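Local coordinates for protein nucleoside permease NupG (Escherichia coli K-12, PDB 7DLA) that transports purine and pyrimidine nucleosides across the bacterial inner membrane together with protons, driven by the proton motive force, at residues I116-R120 with L179-P183; F143-W148 with I255-Q261; A290-R294 with M315-A321; F295-Y300 with Q381-F387. The protein carries 1 engineered substitution. All blocks are in the same frame, centred on the assembly; numbering follows the deposited sequence.

Contact 1: I116-R120 with L179-P183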
loop_
_atom_site.group_PDB
_atom_site.type_symbol
_atom_site.label_atom_id
_atom_site.label_comp_id
_atom_site.label_asym_id
_atom_site.label_seq_id
_atom_site.Cartn_x
_atom_site.Cartn_y
_atom_site.Cartn_z
ATOM N N ILE A 116 -12.260 -14.873 4.875
ATOM C CA ILE A 116 -12.828 -15.209 6.181
ATOM C C ILE A 116 -14.049 -14.346 6.498
ATOM O O ILE A 116 -15.092 -14.847 6.939
ATOM C CB ILE A 116 -11.747 -15.064 7.261
ATOM C CG1 ILE A 116 -10.838 -16.296 7.242
ATOM C CG2 ILE A 116 -12.396 -14.870 8.603
ATOM C CD1 ILE A 116 -9.493 -16.109 7.935
ATOM N N SER A 117 -13.934 -13.035 6.296
ATOM C CA SER A 117 -15.032 -12.138 6.626
ATOM C C SER A 117 -16.207 -12.352 5.685
ATOM O O SER A 117 -17.369 -12.264 6.095
ATOM C CB SER A 117 -14.561 -10.681 6.578
ATOM O OG SER A 117 -13.276 -10.511 7.144
ATOM N N TYR A 118 -15.925 -12.644 4.422
ATOM C CA TYR A 118 -16.992 -12.922 3.485
ATOM C C TYR A 118 -17.798 -14.105 3.966
ATOM O O TYR A 118 -18.993 -13.974 4.220
ATOM C CB TYR A 118 -16.423 -13.189 2.100
ATOM C CG TYR A 118 -15.948 -11.938 1.451
ATOM C CD1 TYR A 118 -15.742 -10.784 2.194
ATOM C CD2 TYR A 118 -15.720 -11.891 0.107
ATOM C CE1 TYR A 118 -15.271 -9.639 1.609
ATOM C CE2 TYR A 118 -15.283 -10.746 -0.495
ATOM C CZ TYR A 118 -15.047 -9.628 0.248
ATOM O OH TYR A 118 -14.631 -8.486 -0.398
ATOM N N TYR A 119 -17.177 -15.267 4.105
ATOM C CA TYR A 119 -17.894 -16.492 4.532
ATOM C C TYR A 119 -18.625 -16.267 5.847
ATOM O O TYR A 119 -19.713 -16.776 6.017
ATOM C CB TYR A 119 -16.886 -17.617 4.745
ATOM C CG TYR A 119 -17.436 -18.882 5.352
ATOM C CD1 TYR A 119 -18.034 -19.842 4.570
ATOM C CD2 TYR A 119 -17.316 -19.145 6.698
ATOM C CE1 TYR A 119 -18.527 -21.011 5.111
ATOM C CE2 TYR A 119 -17.791 -20.314 7.257
ATOM C CZ TYR A 119 -18.406 -21.250 6.460
ATOM O OH TYR A 119 -18.901 -22.409 6.977
ATOM N N ARG A 120 -18.007 -15.537 6.762
ATOM C CA ARG A 120 -18.594 -15.292 8.099
ATOM C C ARG A 120 -19.944 -14.606 7.966
ATOM O O ARG A 120 -20.845 -14.978 8.684
ATOM C CB ARG A 120 -17.691 -14.343 8.874
ATOM C CG ARG A 120 -16.769 -15.036 9.857
ATOM C CD ARG A 120 -17.521 -16.002 10.731
ATOM N NE ARG A 120 -18.124 -15.309 11.850
ATOM C CZ ARG A 120 -18.495 -15.903 12.965
ATOM N NH1 ARG A 120 -18.310 -17.200 13.094
ATOM N NH2 ARG A 120 -19.037 -15.203 13.939
ATOM N N LEU A 179 -11.545 -17.814 15.928
ATOM C CA LEU A 179 -12.347 -17.843 14.738
ATOM C C LEU A 179 -13.077 -19.185 14.662
ATOM O O LEU A 179 -12.652 -20.181 15.280
ATOM C CB LEU A 179 -11.457 -17.613 13.528
ATOM C CG LEU A 179 -11.307 -16.171 13.032
ATOM C CD1 LEU A 179 -10.845 -16.179 11.617
ATOM C CD2 LEU A 179 -12.585 -15.394 13.123
ATOM N N PRO A 180 -14.221 -19.211 13.994
ATOM C CA PRO A 180 -14.895 -20.471 13.735
ATOM C C PRO A 180 -14.312 -21.121 12.505
ATOM O O PRO A 180 -13.621 -20.497 11.684
ATOM C CB PRO A 180 -16.350 -20.064 13.527
ATOM C CG PRO A 180 -16.379 -18.658 14.007
ATOM C CD PRO A 180 -15.093 -18.096 13.655
ATOM N N HIS A 181 -14.574 -22.418 12.418
ATOM C CA HIS A 181 -13.947 -23.205 11.379
ATOM C C HIS A 181 -14.399 -22.667 10.032
ATOM O O HIS A 181 -15.587 -22.724 9.689
ATOM C CB HIS A 181 -14.296 -24.676 11.529
ATOM C CG HIS A 181 -13.736 -25.529 10.436
ATOM N ND1 HIS A 181 -14.510 -26.369 9.668
ATOM C CD2 HIS A 181 -12.466 -25.675 9.989
ATOM C CE1 HIS A 181 -13.739 -27.005 8.803
ATOM N NE2 HIS A 181 -12.494 -26.601 8.975
ATOM N N ILE A 182 -13.460 -22.070 9.317
ATOM C CA ILE A 182 -13.700 -21.589 7.954
ATOM C C ILE A 182 -13.340 -22.737 7.011
ATOM O O ILE A 182 -12.149 -23.056 6.872
ATOM C CB ILE A 182 -12.889 -20.327 7.659
ATOM C CG1 ILE A 182 -13.201 -19.286 8.746
ATOM C CG2 ILE A 182 -13.202 -19.817 6.268
ATOM C CD1 ILE A 182 -14.677 -19.024 8.916
ATOM N N PRO A 183 -14.319 -23.397 6.384
ATOM C CA PRO A 183 -13.993 -24.605 5.627
ATOM C C PRO A 183 -13.099 -24.254 4.459
ATOM O O PRO A 183 -12.964 -23.093 4.065
ATOM C CB PRO A 183 -15.360 -25.089 5.155
ATOM C CG PRO A 183 -16.055 -23.851 4.939
ATOM C CD PRO A 183 -15.726 -23.026 6.142
#
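R120 N donates a 3.0 Å backbone bond to I116 O, and this turn of helix directs Y119 at the loop L179-P183, while I116 meets it with its branches. This is the fourth transmembrane helix of a major facilitator superfamily fold, extended into the cytoplasm. The loop leaves the sixth helix and begins the long cytoplasmic link to the seventh. No hydrogen bond joins the segments, and the sound contacts are apolar. The ring of Y119 has CG anti to the backbone N (chi1 172°), which carries it out to P183. There P183 CD sits over one face in a CH-pi contact, 3.7 Å from the Y119 ring centroid. I182 touches both helix residues: its CD1 lies against Y119 CD2 at 3.4 Å, and its side chain crosses that of I116 at about a right angle, CG1 near CG1. The loop backbone is tied elsewhere: L179 O is bonded to K69 NZ and I182 O to S67 OG. The methyl I116 CG2 meets L179 CD1 at 3.6 Å.

Contact 2: F143-W148 with I255-Q261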
loop_
_atom_site.group_PDB
_atom_site.type_symbol
_atom_site.label_atom_id
_atom_site.label_comp_id
_atom_site.label_asym_id
_atom_site.label_seq_id
_atom_site.Cartn_x
_atom_site.Cartn_y
_atom_site.Cartn_z
ATOM N N PHE A 143 -5.270 1.473 11.098
ATOM C CA PHE A 143 -4.107 2.034 10.424
ATOM C C PHE A 143 -3.853 3.479 10.857
ATOM O O PHE A 143 -2.758 3.810 11.334
ATOM C CB PHE A 143 -4.302 1.964 8.909
ATOM C CG PHE A 143 -3.011 1.901 8.147
ATOM C CD1 PHE A 143 -2.372 0.682 7.970
ATOM C CD2 PHE A 143 -2.448 3.032 7.588
ATOM C CE1 PHE A 143 -1.196 0.592 7.265
ATOM C CE2 PHE A 143 -1.259 2.944 6.899
ATOM C CZ PHE A 143 -0.631 1.720 6.737
ATOM N N ILE A 144 -4.839 4.371 10.653
ATOM C CA ILE A 144 -4.590 5.791 10.945
ATOM C C ILE A 144 -4.299 6.020 12.428
ATOM O O ILE A 144 -3.450 6.850 12.785
ATOM C CB ILE A 144 -5.739 6.690 10.440
ATOM C CG1 ILE A 144 -5.974 6.468 8.936
ATOM C CG2 ILE A 144 -5.482 8.160 10.799
ATOM C CD1 ILE A 144 -6.994 7.433 8.288
ATOM N N MET A 145 -4.942 5.269 13.314
ATOM C CA MET A 145 -4.630 5.416 14.723
ATOM C C MET A 145 -3.253 4.883 15.042
ATOM O O MET A 145 -2.565 5.474 15.864
ATOM C CB MET A 145 -5.663 4.699 15.556
ATOM C CG MET A 145 -6.567 5.604 16.319
ATOM S SD MET A 145 -7.569 4.460 17.274
ATOM C CE MET A 145 -6.283 3.378 17.907
ATOM N N ALA A 146 -2.842 3.750 14.454
ATOM C CA ALA A 146 -1.493 3.259 14.719
ATOM C C ALA A 146 -0.464 4.307 14.343
ATOM O O ALA A 146 0.478 4.568 15.101
ATOM C CB ALA A 146 -1.229 1.950 13.979
ATOM N N MET A 147 -0.652 4.944 13.189
ATOM C CA MET A 147 0.177 6.084 12.810
ATOM C C MET A 147 0.136 7.159 13.888
ATOM O O MET A 147 1.180 7.654 14.334
ATOM C CB MET A 147 -0.319 6.661 11.489
ATOM C CG MET A 147 0.030 5.825 10.251
ATOM S SD MET A 147 -0.814 6.374 8.730
ATOM C CE MET A 147 -0.372 8.089 8.714
ATOM N N TRP A 148 -1.073 7.523 14.329
ATOM C CA TRP A 148 -1.219 8.556 15.352
ATOM C C TRP A 148 -0.479 8.183 16.635
ATOM O O TRP A 148 0.181 9.022 17.267
ATOM C CB TRP A 148 -2.699 8.776 15.650
ATOM C CG TRP A 148 -3.379 9.657 14.680
ATOM C CD1 TRP A 148 -3.102 9.784 13.340
ATOM C CD2 TRP A 148 -4.506 10.494 14.934
ATOM N NE1 TRP A 148 -3.970 10.676 12.762
ATOM C CE2 TRP A 148 -4.848 11.119 13.716
ATOM C CE3 TRP A 148 -5.255 10.785 16.074
ATOM C CZ2 TRP A 148 -5.902 12.014 13.611
ATOM C CZ3 TRP A 148 -6.305 11.678 15.967
ATOM C CH2 TRP A 148 -6.619 12.281 14.747
ATOM N N ILE A 255 1.382 12.282 11.832
ATOM C CA ILE A 255 0.103 12.951 12.051
ATOM C C ILE A 255 -0.309 13.759 10.820
ATOM O O ILE A 255 -1.495 13.841 10.488
ATOM C CB ILE A 255 0.181 13.829 13.312
ATOM C CG1 ILE A 255 0.674 12.978 14.467
ATOM C CG2 ILE A 255 -1.181 14.384 13.680
ATOM C CD1 ILE A 255 -0.140 11.745 14.637
ATOM N N ILE A 256 0.647 14.361 10.116
ATOM C CA ILE A 256 0.283 15.130 8.925
ATOM C C ILE A 256 0.050 14.205 7.725
ATOM O O ILE A 256 -0.930 14.361 6.982
ATOM C CB ILE A 256 1.362 16.188 8.636
ATOM C CG1 ILE A 256 1.587 17.019 9.905
ATOM C CG2 ILE A 256 0.970 17.036 7.402
ATOM C CD1 ILE A 256 0.308 17.633 10.482
ATOM N N MET A 257 0.938 13.219 7.545
ATOM C CA MET A 257 0.749 12.189 6.539
ATOM C C MET A 257 -0.584 11.475 6.686
ATOM O O MET A 257 -1.131 11.019 5.694
ATOM C CB MET A 257 1.899 11.176 6.594
ATOM C CG MET A 257 3.284 11.765 6.275
ATOM S SD MET A 257 3.555 12.252 4.531
ATOM C CE MET A 257 3.418 10.728 3.598
ATOM N N SER A 258 -1.127 11.348 7.896
ATOM C CA SER A 258 -2.390 10.619 8.033
ATOM C C SER A 258 -3.489 11.208 7.147
ATOM O O SER A 258 -4.299 10.462 6.567
ATOM C CB SER A 258 -2.829 10.616 9.486
ATOM O OG SER A 258 -3.053 11.946 9.894
ATOM N N ILE A 259 -3.514 12.542 7.017
ATOM C CA ILE A 259 -4.481 13.200 6.146
ATOM C C ILE A 259 -4.476 12.561 4.777
ATOM O O ILE A 259 -5.508 12.525 4.097
ATOM C CB ILE A 259 -4.195 14.708 6.085
ATOM C CG1 ILE A 259 -4.101 15.254 7.507
ATOM C CG2 ILE A 259 -5.253 15.433 5.263
ATOM C CD1 ILE A 259 -3.888 16.726 7.566
ATOM N N SER A 260 -3.344 11.973 4.389
ATOM C CA SER A 260 -3.291 11.199 3.157
ATOM C C SER A 260 -4.269 10.026 3.194
ATOM O O SER A 260 -5.098 9.872 2.281
ATOM C CB SER A 260 -1.857 10.729 2.905
ATOM O OG SER A 260 -0.976 11.845 2.741
ATOM N N GLN A 261 -4.223 9.210 4.262
ATOM C CA GLN A 261 -5.116 8.051 4.356
ATOM C C GLN A 261 -6.558 8.478 4.566
ATOM O O GLN A 261 -7.495 7.876 4.011
ATOM C CB GLN A 261 -4.689 7.155 5.495
ATOM C CG GLN A 261 -3.226 7.198 5.721
ATOM C CD GLN A 261 -2.455 6.840 4.506
ATOM O OE1 GLN A 261 -1.565 7.574 4.084
ATOM N NE2 GLN A 261 -2.743 5.674 3.958
#
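M147, Q261 and I255 bury the most surface where the fifth and eighth transmembrane helices run antiparallel, 171° apart and 9.2 Å between the axes of these short segments. In the major facilitator fold this pair joins the N-terminal and C-terminal bundles. M147 reaches across with its tail. The chain is extended at chi2 and bends at chi3 (53°), which lays CE against the backbone of S258. The sulfur meets the next turn, with M147 SD 3.9 Å from Q261 CG, and the two side chains cross at about a right angle. Q261 also offers its CB to I144 CD1 at 3.6 Å. At the other end I255 CD1 pushes in beside W148, 3.8 Å from W148 CD1 and close to the W148 backbone. One polar link crosses the interface: W148 NE1 gives a weak hydrogen bond to S258 OG (3.3 Å, 155° at the hydrogen), which approaches near the plane of the indole. S258 OG in turn donates to I255 O, though modelled doubtfully short. Apolar and methionine contacts with one weak bond across are consistent with an interface that can part and close again as the bundles move during transport.

Contact 3: A290-R294 with M315-A321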
loop_
_atom_site.group_PDB
_atom_site.type_symbol
_atom_site.label_atom_id
_atom_site.label_comp_id
_atom_site.label_asym_id
_atom_site.label_seq_id
_atom_site.Cartn_x
_atom_site.Cartn_y
_atom_site.Cartn_z
ATOM N N ALA A 290 -3.486 14.465 -10.653
ATOM C CA ALA A 290 -3.375 14.680 -9.216
ATOM C C ALA A 290 -1.985 14.310 -8.696
ATOM O O ALA A 290 -1.474 14.962 -7.783
ATOM C CB ALA A 290 -4.467 13.890 -8.491
ATOM N N TRP A 291 -1.360 13.267 -9.258
ATOM C CA TRP A 291 -0.004 12.929 -8.818
ATOM C C TRP A 291 0.973 14.071 -9.077
ATOM O O TRP A 291 1.867 14.342 -8.255
ATOM C CB TRP A 291 0.497 11.648 -9.483
ATOM C CG TRP A 291 0.003 10.407 -8.824
ATOM C CD1 TRP A 291 -0.888 9.498 -9.320
ATOM C CD2 TRP A 291 0.336 9.961 -7.497
ATOM N NE1 TRP A 291 -1.100 8.490 -8.391
ATOM C CE2 TRP A 291 -0.364 8.758 -7.269
ATOM C CE3 TRP A 291 1.170 10.460 -6.484
ATOM C CZ2 TRP A 291 -0.260 8.050 -6.068
ATOM C CZ3 TRP A 291 1.273 9.750 -5.284
ATOM C CH2 TRP A 291 0.563 8.560 -5.088
ATOM N N ILE A 292 0.840 14.732 -10.229
ATOM C CA ILE A 292 1.651 15.916 -10.506
ATOM C C ILE A 292 1.502 16.901 -9.365
ATOM O O ILE A 292 2.489 17.305 -8.732
ATOM C CB ILE A 292 1.229 16.578 -11.829
ATOM C CG1 ILE A 292 1.337 15.604 -12.996
ATOM C CG2 ILE A 292 2.063 17.848 -12.070
ATOM C CD1 ILE A 292 0.833 16.188 -14.288
ATOM N N LEU A 293 0.247 17.307 -9.120
ATOM C CA LEU A 293 -0.028 18.288 -8.068
ATOM C C LEU A 293 0.543 17.857 -6.720
ATOM O O LEU A 293 1.109 18.673 -5.978
ATOM C CB LEU A 293 -1.518 18.499 -7.936
ATOM C CG LEU A 293 -2.210 19.541 -8.769
ATOM C CD1 LEU A 293 -3.626 19.054 -8.925
ATOM C CD2 LEU A 293 -2.198 20.842 -8.007
ATOM N N ARG A 294 0.396 16.578 -6.388
ATOM C CA ARG A 294 0.890 16.052 -5.124
ATOM C C ARG A 294 2.389 16.310 -4.997
ATOM O O ARG A 294 2.839 17.026 -4.086
ATOM C CB ARG A 294 0.559 14.555 -5.064
ATOM C CG ARG A 294 0.448 13.860 -3.704
ATOM C CD ARG A 294 1.766 13.752 -2.956
ATOM N NE ARG A 294 1.676 12.848 -1.803
ATOM C CZ ARG A 294 1.107 13.104 -0.630
ATOM N NH1 ARG A 294 0.539 14.284 -0.388
ATOM N NH2 ARG A 294 1.111 12.154 0.300
ATOM N N MET A 315 -1.527 16.458 0.807
ATOM C CA MET A 315 -2.250 15.357 1.456
ATOM C C MET A 315 -3.619 15.087 0.852
ATOM O O MET A 315 -3.919 13.954 0.457
ATOM C CB MET A 315 -2.388 15.612 2.952
ATOM C CG MET A 315 -1.180 15.350 3.732
ATOM S SD MET A 315 0.380 16.038 3.241
ATOM C CE MET A 315 1.283 14.502 3.103
ATOM N N ILE A 316 -4.460 16.122 0.794
ATOM C CA ILE A 316 -5.805 15.971 0.231
ATOM C C ILE A 316 -5.726 15.398 -1.186
ATOM O O ILE A 316 -6.430 14.443 -1.539
ATOM C CB ILE A 316 -6.536 17.324 0.221
ATOM C CG1 ILE A 316 -6.723 17.875 1.641
ATOM C CG2 ILE A 316 -7.880 17.160 -0.510
ATOM C CD1 ILE A 316 -7.491 16.978 2.495
ATOM N N VAL A 317 -4.858 15.985 -2.019
ATOM C CA VAL A 317 -4.736 15.531 -3.401
ATOM C C VAL A 317 -4.321 14.074 -3.470
ATOM O O VAL A 317 -4.670 13.355 -4.426
ATOM C CB VAL A 317 -3.769 16.429 -4.199
ATOM C CG1 VAL A 317 -3.986 16.221 -5.662
ATOM C CG2 VAL A 317 -4.081 17.866 -3.949
ATOM N N TYR A 318 -3.596 13.611 -2.464
ATOM C CA TYR A 318 -3.099 12.241 -2.486
ATOM C C TYR A 318 -4.236 11.229 -2.589
ATOM O O TYR A 318 -4.073 10.163 -3.188
ATOM C CB TYR A 318 -2.277 11.963 -1.222
ATOM C CG TYR A 318 -1.952 10.508 -1.025
ATOM C CD1 TYR A 318 -0.885 9.918 -1.683
ATOM C CD2 TYR A 318 -2.741 9.714 -0.230
ATOM C CE1 TYR A 318 -0.596 8.579 -1.503
ATOM C CE2 TYR A 318 -2.471 8.385 -0.054
ATOM C CZ TYR A 318 -1.404 7.820 -0.684
ATOM O OH TYR A 318 -1.163 6.482 -0.473
ATOM N N GLY A 319 -5.383 11.531 -1.989
ATOM C CA GLY A 319 -6.402 10.508 -1.860
ATOM C C GLY A 319 -7.037 10.177 -3.191
ATOM O O GLY A 319 -7.138 9.010 -3.583
ATOM N N CYS A 320 -7.500 11.204 -3.893
ATOM C CA CYS A 320 -7.872 11.032 -5.285
ATOM C C CYS A 320 -6.745 10.363 -6.068
ATOM O O CYS A 320 -6.933 9.292 -6.649
ATOM C CB CYS A 320 -8.238 12.394 -5.864
ATOM S SG CYS A 320 -8.016 12.492 -7.587
ATOM N N ALA A 321 -5.541 10.955 -6.046
ATOM C CA ALA A 321 -4.423 10.405 -6.817
ATOM C C ALA A 321 -4.261 8.894 -6.641
ATOM O O ALA A 321 -4.060 8.170 -7.619
ATOM C CB ALA A 321 -3.129 11.116 -6.432
#
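The two helices run antiparallel, with short-segment axes 8.6 Å apart at closest and crossing at -155°. They are the ninth and tenth transmembrane helices, neighbours in the C-terminal bundle of the major facilitator fold. Small side chains let the backbones come close, and A290 CA lies 5.0 Å from A321 CA. The methyl A290 CB touches both A321 CB and V317 CG1. A321 CB also sits squarely over the five-membered ring of W291, 3.7 Å from its centroid and 8° off the normal, a CH-pi contact. The six-membered ring of W291 then meets the ring of Y318, whose plane is turned by 88°. R294 reaches along the facing helix to M315. Its CG is anti to the backbone N, and the bend at chi2 brings the guanidinium alongside Y318, whose CB lies over the centre of one face. The buried charge has hydroxyl partners: S314 OG takes NH1, while T227 OG1 and S260 OG take NH2. Y318 OH is bonded to N228 ND2 on helix 226-236. M315 folds its tail back to the same guanidinium, with M315 CE 3.6 Å from R294 NH1.

Contact 4: F295-Y300 with Q381-F387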
loop_
_atom_site.group_PDB
_atom_site.type_symbol
_atom_site.label_atom_id
_atom_site.label_comp_id
_atom_site.label_asym_id
_atom_site.label_seq_id
_atom_site.Cartn_x
_atom_site.Cartn_y
_atom_site.Cartn_z
ATOM N N PHE A 295 3.173 15.770 -5.942
ATOM C CA PHE A 295 4.627 15.931 -5.872
ATOM C C PHE A 295 5.041 17.403 -5.984
ATOM O O PHE A 295 6.003 17.831 -5.336
ATOM C CB PHE A 295 5.304 15.116 -6.966
ATOM C CG PHE A 295 5.121 13.624 -6.831
ATOM C CD1 PHE A 295 5.549 12.947 -5.706
ATOM C CD2 PHE A 295 4.558 12.887 -7.876
ATOM C CE1 PHE A 295 5.400 11.569 -5.598
ATOM C CE2 PHE A 295 4.405 11.512 -7.776
ATOM C CZ PHE A 295 4.826 10.855 -6.625
ATOM N N ALA A 296 4.329 18.195 -6.795
ATOM C CA ALA A 296 4.622 19.623 -6.895
ATOM C C ALA A 296 4.428 20.331 -5.558
ATOM O O ALA A 296 5.234 21.191 -5.182
ATOM C CB ALA A 296 3.737 20.260 -7.958
ATOM N N LEU A 297 3.367 19.980 -4.826
ATOM C CA LEU A 297 3.101 20.628 -3.547
ATOM C C LEU A 297 4.095 20.194 -2.451
ATOM O O LEU A 297 4.421 20.985 -1.548
ATOM C CB LEU A 297 1.651 20.355 -3.147
ATOM C CG LEU A 297 0.587 21.153 -3.892
ATOM C CD1 LEU A 297 -0.759 20.710 -3.467
ATOM C CD2 LEU A 297 0.707 22.634 -3.623
ATOM N N PHE A 298 4.564 18.942 -2.515
ATOM C CA PHE A 298 5.668 18.486 -1.667
ATOM C C PHE A 298 6.954 19.251 -1.949
ATOM O O PHE A 298 7.714 19.557 -1.023
ATOM C CB PHE A 298 5.879 16.995 -1.899
ATOM C CG PHE A 298 5.307 16.126 -0.838
ATOM C CD1 PHE A 298 4.052 16.372 -0.323
ATOM C CD2 PHE A 298 5.962 14.950 -0.479
ATOM C CE1 PHE A 298 3.518 15.534 0.625
ATOM C CE2 PHE A 298 5.427 14.096 0.447
ATOM C CZ PHE A 298 4.206 14.386 1.003
ATOM N N ALA A 299 7.223 19.536 -3.231
ATOM C CA ALA A 299 8.427 20.252 -3.639
ATOM C C ALA A 299 8.509 21.662 -3.063
ATOM O O ALA A 299 9.608 22.143 -2.777
ATOM C CB ALA A 299 8.500 20.311 -5.155
ATOM N N TYR A 300 7.388 22.333 -2.860
ATOM C CA TYR A 300 7.404 23.648 -2.246
ATOM C C TYR A 300 6.867 23.655 -0.830
ATOM O O TYR A 300 6.696 24.733 -0.252
ATOM C CB TYR A 300 6.638 24.634 -3.117
ATOM C CG TYR A 300 7.280 24.748 -4.454
ATOM C CD1 TYR A 300 7.130 23.762 -5.411
ATOM C CD2 TYR A 300 8.095 25.827 -4.741
ATOM C CE1 TYR A 300 7.749 23.873 -6.649
ATOM C CE2 TYR A 300 8.722 25.943 -5.950
ATOM C CZ TYR A 300 8.547 24.970 -6.908
ATOM O OH TYR A 300 9.180 25.107 -8.119
ATOM N N GLN A 381 13.513 19.191 -2.488
ATOM C CA GLN A 381 12.831 19.954 -3.532
ATOM C C GLN A 381 13.080 19.331 -4.904
ATOM O O GLN A 381 12.132 18.965 -5.608
ATOM C CB GLN A 381 13.270 21.421 -3.498
ATOM C CG GLN A 381 12.170 22.337 -4.000
ATOM C CD GLN A 381 12.504 23.808 -4.017
ATOM O OE1 GLN A 381 13.418 24.228 -4.714
ATOM N NE2 GLN A 381 11.723 24.612 -3.284
ATOM N N THR A 382 14.359 19.132 -5.263
ATOM C CA THR A 382 14.717 18.489 -6.527
ATOM C C THR A 382 14.172 17.065 -6.640
ATOM O O THR A 382 13.716 16.658 -7.715
ATOM C CB THR A 382 16.228 18.503 -6.694
ATOM O OG1 THR A 382 16.654 19.863 -6.748
ATOM C CG2 THR A 382 16.661 17.764 -7.961
ATOM N N VAL A 383 14.253 16.274 -5.572
ATOM C CA VAL A 383 13.677 14.930 -5.601
ATOM C C VAL A 383 12.214 14.991 -6.045
ATOM O O VAL A 383 11.803 14.334 -7.020
ATOM C CB VAL A 383 13.835 14.268 -4.218
ATOM C CG1 VAL A 383 13.275 12.876 -4.202
ATOM C CG2 VAL A 383 15.299 14.228 -3.805
ATOM N N TRP A 384 11.421 15.843 -5.371
ATOM C CA TRP A 384 9.988 15.946 -5.663
ATOM C C TRP A 384 9.724 16.529 -7.044
ATOM O O TRP A 384 8.717 16.204 -7.676
ATOM C CB TRP A 384 9.243 16.766 -4.603
ATOM C CG TRP A 384 9.287 16.155 -3.237
ATOM C CD1 TRP A 384 9.636 16.778 -2.071
ATOM C CD2 TRP A 384 9.032 14.782 -2.894
ATOM N NE1 TRP A 384 9.592 15.889 -1.026
ATOM C CE2 TRP A 384 9.233 14.657 -1.504
ATOM C CE3 TRP A 384 8.644 13.653 -3.625
ATOM C CZ2 TRP A 384 9.049 13.452 -0.829
ATOM C CZ3 TRP A 384 8.475 12.461 -2.967
ATOM C CH2 TRP A 384 8.668 12.367 -1.576
ATOM N N LEU A 385 10.602 17.404 -7.528
ATOM C CA LEU A 385 10.424 17.899 -8.885
ATOM C C LEU A 385 10.665 16.801 -9.899
ATOM O O LEU A 385 9.901 16.685 -10.861
ATOM C CB LEU A 385 11.320 19.109 -9.165
ATOM C CG LEU A 385 10.946 20.384 -8.385
ATOM C CD1 LEU A 385 11.834 21.577 -8.746
ATOM C CD2 LEU A 385 9.471 20.751 -8.574
ATOM N N ILE A 386 11.700 15.967 -9.718
ATOM C CA ILE A 386 11.850 14.983 -10.787
ATOM C C ILE A 386 10.691 13.990 -10.716
ATOM O O ILE A 386 10.273 13.444 -11.743
ATOM C CB ILE A 386 13.184 14.219 -10.814
ATOM C CG1 ILE A 386 13.190 13.062 -9.860
ATOM C CG2 ILE A 386 14.344 15.114 -10.462
ATOM C CD1 ILE A 386 14.125 11.983 -10.367
ATOM N N PHE A 387 10.109 13.788 -9.525
ATOM C CA PHE A 387 8.930 12.918 -9.419
ATOM C C PHE A 387 7.682 13.556 -10.029
ATOM O O PHE A 387 6.902 12.870 -10.703
ATOM C CB PHE A 387 8.684 12.536 -7.961
ATOM C CG PHE A 387 9.689 11.561 -7.429
ATOM C CD1 PHE A 387 10.200 10.563 -8.249
ATOM C CD2 PHE A 387 10.171 11.669 -6.130
ATOM C CE1 PHE A 387 11.148 9.674 -7.771
ATOM C CE2 PHE A 387 11.106 10.781 -5.652
ATOM C CZ PHE A 387 11.601 9.788 -6.476
#
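The last turn of the ninth transmembrane helix and the start of the twelfth run antiparallel at 165°, with short-segment axes 8.0 Å apart and A299 CA 4.4 Å from Q381 CA. Both belong to the C-terminal bundle of the major facilitator fold. W384 has the largest share of the contact. With CG anti to the carbonyl carbon, beside the backbone N (chi1 -63°), the indole extends across to F298. F298 CB lies over the five-membered ring in a CH-pi contact, 3.7 Å from its centroid. The F298 ring turns its edge to the face of the W384 six-membered ring in a T-shaped pair, with centroids 5.0 Å apart and planes at 79°. F295 meets the same indole from one helical turn earlier, where F295 CD1 is 3.8 Å from W384 CE3. One face of the F295 ring takes F387 CB over its centre, another CH-pi contact. A299 is small enough for its CB to reach both W384 CB and L385 CD2, the latter at 3.6 Å. Helix 226-236 extends the aromatic cluster: F234 meets the rings of both W384 and F298, and I226 touches F295, W384 and F387. Behind F387 stands helix 342-371, through S365 and V368. F298 also touches S314 and M315 of helix 305-335.

In the fold
Contact 1 stands alone on the cytoplasmic side of the N-terminal bundle, its centre about 30 Å from that of contact 2 and 45 Å from that of contact 4. The other three share helix 253-299. Contact 2 joins its first part to helix 138-152 of the N-terminal bundle. Contacts 3 and 4 join its later part to helices 305-335 and 380-402, and their centres are about 13 Å apart. M315 of contact 3 touches M257 of contact 2 and F298 of contact 4. Along the chain, contacts 1 and 2 alternate, as do 3 and 4, and both 1 and 2 close before 3 opens. The bundle interface thus touches the interior of the C-terminal bundle, so movements could probably pass between them.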